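Ribose-5-phosphate isomerase RpiB (Thermotoga maritima, PDB 1O1X) probably catalyses the interconversion of ribose 5-phosphate and ribulose 5-phosphate. Local coordinates at residues A22-K27 against H44-E49; L116-R121 against W130-F135. All coordinates share one frame; numbering follows the deposited sequence.

In the fold
Contact 1 comes first along the chain and is complete before contact 2 begins; their centres lie about 15 Å apart. Both belong to one Rossmann-like domain, a five-stranded parallel sheet with helices packed against it. Contact 1 sits at the periphery, where the start of helix 24-36 meets the loop that follows strand 40-43, outermost in the sheet of this chain. Contact 2 is deep inside, joining strand 115-117 and the turn after it to helix 125-137. The two touch where Ala23 and Leu26 pack on Gly120. Arg121, at the end of 116-121, and His21, just before 22-27, are both predicted to bind ribulose 5-phosphate, so the loops of both contacts probably help frame the substrate site.

Contact 1: residues A22-K27 against H44-E49; sequences AAFELK and HGTYSE
Phe24, in the first turn of helix 24-36, lays its ring against the backbone of Thr46, Tyr47 and Ser48, in the loop that follows strand 40-43, outermost in this chain's Rossmann-like parallel sheet. The tight part is here. With CG anti to the backbone N (chi1 176°), the ring reaches out from the helix, and one face lies under Ser48 CA, 4.1 Å above its centre. Thr46 O approaches the ring edge, 3.4 Å from Phe24 CD1. A flat aromatic suits a partner that is mostly peptide backbone. The peptide between Gly45 and Thr46 is cis; at Gly45 a side chain would collide with the Tyr47 ring, which lies against its CA.

The other side is looser and wetter. Glu49 extends its chain across Phe24, with CG 3.8 Å from Phe24 CD2, and a water links its carboxylate to the helix: water 1 accepts from Glu25 N and lies 2.8 Å from Glu49 OE2, a likely acceptor.

Lys27 belongs to the buried side of the contact. Its long chain bends at chi2 and chi3 to bring its ammonium inward, where Asp43 supplies a salt bridge. Its NZ also donates to Thr46 O at 2.8 Å, with a C=O...N angle of 162°.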
loop_
_atom_site.group_PDB
_atom_site.type_symbol
_atom_site.label_atom_id
_atom_site.label_comp_id
_atom_site.label_asym_id
_atom_site.label_seq_id
_atom_site.Cartn_x
_atom_site.Cartn_y
_atom_site.Cartn_z
ATOM N N ALA A 22 19.586 -1.619 7.502
ATOM C CA ALA A 22 18.742 -1.318 6.331
ATOM C C ALA A 22 17.699 -0.200 6.627
ATOM O O ALA A 22 17.368 0.574 5.742
ATOM C CB ALA A 22 18.006 -2.537 5.870
ATOM N N ALA A 23 17.231 -0.108 7.858
ATOM C CA ALA A 23 16.250 0.904 8.202
ATOM C C ALA A 23 16.834 1.987 9.103
ATOM O O ALA A 23 16.067 2.745 9.668
ATOM C CB ALA A 23 15.039 0.271 8.868
ATOM N N PHE A 24 18.170 2.083 9.178
ATOM C CA PHE A 24 18.832 3.084 10.008
ATOM C C PHE A 24 18.383 4.506 9.661
ATOM O O PHE A 24 18.155 5.328 10.536
ATOM C CB PHE A 24 20.381 2.994 9.877
ATOM C CG PHE A 24 21.140 4.081 10.640
ATOM C CD1 PHE A 24 21.243 4.042 12.020
ATOM C CD2 PHE A 24 21.734 5.131 9.978
ATOM C CE1 PHE A 24 21.908 5.044 12.711
ATOM C CE2 PHE A 24 22.400 6.112 10.671
ATOM C CZ PHE A 24 22.474 6.069 12.038
ATOM N N GLU A 25 18.307 4.826 8.381
ATOM C CA GLU A 25 17.976 6.183 7.971
ATOM C C GLU A 25 16.598 6.597 8.426
ATOM O O GLU A 25 16.420 7.687 8.988
ATOM C CB GLU A 25 18.098 6.314 6.469
ATOM C CG GLU A 25 17.854 7.711 5.924
ATOM C CD GLU A 25 17.768 7.686 4.392
ATOM O OE1 GLU A 25 18.767 7.310 3.757
ATOM O OE2 GLU A 25 16.659 7.954 3.848
ATOM N N LEU A 26 15.622 5.722 8.245
ATOM C CA LEU A 26 14.265 6.048 8.646
ATOM C C LEU A 26 14.191 6.086 10.174
ATOM O O LEU A 26 13.474 6.904 10.727
ATOM C CB LEU A 26 13.242 5.097 8.057
ATOM C CG LEU A 26 11.775 5.416 8.379
ATOM C CD1 LEU A 26 11.354 6.757 7.891
ATOM C CD2 LEU A 26 10.836 4.372 7.849
ATOM N N LYS A 27 14.910 5.180 10.847
ATOM C CA LYS A 27 14.920 5.125 12.314
ATOM C C LYS A 27 15.378 6.484 12.871
ATOM O O LYS A 27 14.793 7.011 13.773
ATOM C CB LYS A 27 15.834 3.998 12.809
ATOM C CG LYS A 27 15.864 3.821 14.341
ATOM C CD LYS A 27 16.983 4.521 15.047
ATOM C CE LYS A 27 18.286 3.722 14.943
ATOM N NZ LYS A 27 19.436 4.500 15.516
ATOM N N HIS A 44 18.077 2.284 21.072
ATOM C CA HIS A 44 18.836 1.056 21.288
ATOM C C HIS A 44 19.741 0.664 20.105
ATOM O O HIS A 44 20.413 -0.356 20.172
ATOM C CB HIS A 44 17.890 -0.085 21.614
ATOM C CG HIS A 44 17.150 0.102 22.888
ATOM N ND1 HIS A 44 17.623 -0.361 24.099
ATOM C CD2 HIS A 44 15.972 0.713 23.147
ATOM C CE1 HIS A 44 16.759 -0.047 25.047
ATOM N NE2 HIS A 44 15.752 0.612 24.497
ATOM N N GLY A 45 19.817 1.504 19.076
ATOM C CA GLY A 45 20.658 1.247 17.925
ATOM C C GLY A 45 19.887 0.522 16.835
ATOM O O GLY A 45 18.701 0.344 16.955
ATOM N N THR A 46 20.544 0.086 15.759
ATOM C CA THR A 46 21.968 0.262 15.543
ATOM C C THR A 46 22.359 1.730 15.282
ATOM O O THR A 46 21.487 2.592 15.078
ATOM C CB THR A 46 22.424 -0.705 14.434
ATOM O OG1 THR A 46 23.842 -0.690 14.365
ATOM C CG2 THR A 46 21.930 -0.282 13.045
ATOM N N TYR A 47 23.665 2.019 15.328
ATOM C CA TYR A 47 24.148 3.399 15.347
ATOM C C TYR A 47 24.923 3.764 14.068
ATOM O O TYR A 47 25.494 4.848 13.966
ATOM C CB TYR A 47 24.988 3.646 16.608
ATOM C CG TYR A 47 24.202 3.357 17.875
ATOM C CD1 TYR A 47 23.118 4.153 18.250
ATOM C CD2 TYR A 47 24.517 2.286 18.698
ATOM C CE1 TYR A 47 22.393 3.887 19.440
ATOM C CE2 TYR A 47 23.816 2.054 19.879
ATOM C CZ TYR A 47 22.747 2.843 20.228
ATOM O OH TYR A 47 22.032 2.565 21.383
ATOM N N SER A 48 24.913 2.851 13.109
ATOM C CA SER A 48 25.447 3.063 11.769
ATOM C C SER A 48 24.758 2.165 10.726
ATOM O O SER A 48 23.874 1.363 11.034
ATOM C CB SER A 48 26.935 2.723 11.750
ATOM O OG SER A 48 27.101 1.313 11.803
ATOM N N GLU A 49 25.228 2.274 9.492
ATOM C CA GLU A 49 24.786 1.416 8.417
ATOM C C GLU A 49 25.638 0.134 8.218
ATOM O O GLU A 49 25.359 -0.638 7.288
ATOM C CB GLU A 49 24.670 2.230 7.126
ATOM C CG GLU A 49 23.505 3.214 7.226
ATOM C CD GLU A 49 23.202 3.922 5.926
ATOM O OE1 GLU A 49 24.148 4.164 5.135
ATOM O OE2 GLU A 49 22.013 4.256 5.718
HETATM O O HOH W 1 19.594 3.043 6.339
#

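Contact 2: residues L116-R121 against W130-F135; sequences LVLPGR and WIVDTF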
loop_
_atom_site.group_PDB
_atom_site.type_symbol
_atom_site.label_atom_id
_atom_site.label_comp_id
_atom_site.label_asym_id
_atom_site.label_seq_id
_atom_site.Cartn_x
_atom_site.Cartn_y
_atom_site.Cartn_z
ATOM N N LEU A 116 5.201 -0.775 17.415
ATOM C CA LEU A 116 4.946 -0.411 16.033
ATOM C C LEU A 116 6.149 -0.863 15.195
ATOM O O LEU A 116 7.274 -0.540 15.505
ATOM C CB LEU A 116 4.752 1.098 15.892
ATOM C CG LEU A 116 4.789 1.692 14.474
ATOM C CD1 LEU A 116 3.630 1.130 13.697
ATOM C CD2 LEU A 116 4.742 3.197 14.517
ATOM N N VAL A 117 5.888 -1.590 14.128
ATOM C CA VAL A 117 6.942 -1.991 13.234
ATOM C C VAL A 117 6.752 -1.267 11.901
ATOM O O VAL A 117 5.651 -1.286 11.309
ATOM C CB VAL A 117 6.952 -3.551 13.021
ATOM C CG1 VAL A 117 8.026 -3.954 12.018
ATOM C CG2 VAL A 117 7.102 -4.294 14.346
ATOM N N LEU A 118 7.838 -0.699 11.409
ATOM C CA LEU A 118 7.850 0.047 10.178
ATOM C C LEU A 118 8.869 -0.507 9.192
ATOM O O LEU A 118 9.954 -0.900 9.570
ATOM C CB LEU A 118 8.216 1.513 10.440
ATOM C CG LEU A 118 7.313 2.301 11.361
ATOM C CD1 LEU A 118 7.962 3.622 11.751
ATOM C CD2 LEU A 118 5.980 2.534 10.695
ATOM N N PRO A 119 8.510 -0.506 7.918
ATOM C CA PRO A 119 9.427 -0.899 6.856
ATOM C C PRO A 119 10.307 0.246 6.319
ATOM O O PRO A 119 9.872 1.064 5.469
ATOM C CB PRO A 119 8.499 -1.366 5.776
ATOM C CG PRO A 119 7.319 -0.537 5.929
ATOM C CD PRO A 119 7.185 -0.186 7.395
ATOM N N GLY A 120 11.565 0.222 6.723
ATOM C CA GLY A 120 12.519 1.291 6.460
ATOM C C GLY A 120 12.894 1.540 5.040
ATOM O O GLY A 120 13.333 2.612 4.724
ATOM N N ARG A 121 12.742 0.563 4.158
ATOM C CA ARG A 121 12.994 0.761 2.736
ATOM C C ARG A 121 11.756 0.923 1.882
ATOM O O ARG A 121 11.883 1.159 0.687
ATOM C CB ARG A 121 13.745 -0.439 2.174
ATOM C CG ARG A 121 15.038 -0.725 2.831
ATOM C CD ARG A 121 16.025 0.375 2.782
ATOM N NE ARG A 121 17.351 -0.204 2.619
ATOM C CZ ARG A 121 18.455 0.495 2.573
ATOM N NH1 ARG A 121 18.412 1.834 2.674
ATOM N NH2 ARG A 121 19.615 -0.149 2.421
ATOM N N TRP A 130 3.046 10.033 10.098
ATOM C CA TRP A 130 1.615 9.907 10.274
ATOM C C TRP A 130 1.233 8.600 10.952
ATOM O O TRP A 130 0.304 8.579 11.780
ATOM C CB TRP A 130 0.822 9.966 8.960
ATOM C CG TRP A 130 1.035 11.177 8.139
ATOM C CD1 TRP A 130 1.507 12.387 8.537
ATOM C CD2 TRP A 130 0.783 11.279 6.727
ATOM N NE1 TRP A 130 1.617 13.216 7.440
ATOM C CE2 TRP A 130 1.190 12.553 6.320
ATOM C CE3 TRP A 130 0.320 10.388 5.766
ATOM C CZ2 TRP A 130 1.113 12.977 4.986
ATOM C CZ3 TRP A 130 0.218 10.806 4.447
ATOM C CH2 TRP A 130 0.626 12.083 4.069
ATOM N N ILE A 131 1.921 7.517 10.596
ATOM C CA ILE A 131 1.659 6.210 11.206
ATOM C C ILE A 131 2.009 6.262 12.690
ATOM O O ILE A 131 1.224 5.803 13.543
ATOM C CB ILE A 131 2.420 5.066 10.469
ATOM C CG1 ILE A 131 1.906 4.908 9.024
ATOM C CG2 ILE A 131 2.310 3.734 11.193
ATOM C CD1 ILE A 131 2.818 4.065 8.151
ATOM N N VAL A 132 3.155 6.842 13.000
ATOM C CA VAL A 132 3.618 6.998 14.385
ATOM C C VAL A 132 2.627 7.832 15.209
ATOM O O VAL A 132 2.275 7.442 16.317
ATOM C CB VAL A 132 5.037 7.621 14.437
ATOM C CG1 VAL A 132 5.398 8.088 15.858
ATOM C CG2 VAL A 132 6.086 6.651 13.917
ATOM N N ASP A 133 2.175 8.970 14.669
ATOM C CA ASP A 133 1.235 9.853 15.358
ATOM C C ASP A 133 -0.077 9.108 15.665
ATOM O O ASP A 133 -0.629 9.224 16.760
ATOM C CB ASP A 133 0.853 11.050 14.501
ATOM C CG ASP A 133 1.953 12.103 14.380
ATOM O OD1 ASP A 133 2.974 12.060 15.090
ATOM O OD2 ASP A 133 1.800 13.031 13.558
ATOM N N THR A 134 -0.559 8.339 14.703
ATOM C CA THR A 134 -1.774 7.535 14.894
ATOM C C THR A 134 -1.594 6.454 15.977
ATOM O O THR A 134 -2.442 6.273 16.866
ATOM C CB THR A 134 -2.139 6.884 13.564
ATOM O OG1 THR A 134 -2.383 7.919 12.609
ATOM C CG2 THR A 134 -3.435 6.099 13.666
ATOM N N PHE A 135 -0.457 5.751 15.903
ATOM C CA PHE A 135 -0.120 4.717 16.858
ATOM C C PHE A 135 -0.089 5.262 18.292
ATOM O O PHE A 135 -0.620 4.646 19.200
ATOM C CB PHE A 135 1.238 4.085 16.509
ATOM C CG PHE A 135 1.489 2.771 17.188
ATOM C CD1 PHE A 135 0.969 1.587 16.653
ATOM C CD2 PHE A 135 2.265 2.695 18.335
ATOM C CE1 PHE A 135 1.247 0.357 17.249
ATOM C CE2 PHE A 135 2.510 1.450 18.943
ATOM C CZ PHE A 135 2.006 0.307 18.403
#
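The ring of Phe135 carries Leu116 on one face: CB stands 3.6 Å from the ring centroid, only 2° off the normal, a CH-pi contact centred on the ring. At the far end of the ring, Phe135 CZ comes within 3.5 Å of Leu116 N, and the ring also meets that of Phe72, their planes about 70° apart. Leu116 then forks over the helix. A chi1 of 167° swings CG away from the backbone N, and the branch there sends CD1 to Ile131 CG2 (3.8 Å) and CD2 to Val132 CG2 (3.8 Å).

This is the packing of an alpha/beta Rossmann-like fold, in which helix 125-137 lies against strand 115-117 of the parallel sheet. Leu118, just past the strand, repeats the fork: CD2 lies 3.9 Å from Ile131 CG2, and CD1 is more distant from Val132 CG2, at 4.2 Å. The forked leucines reach two helix residues each, and the beta-branched Ile131 and Val132 each offer one methyl, CG2, to both leucines. Were Phe135 replaced by alanine, the face under Leu116 CB would be lost, which is likely to open a gap there and leave Phe72 without its aromatic partner. Val132 also packs on Val30 and Leu34 of helix 24-36, while Ile131 touches Ala104 of helix 101-109.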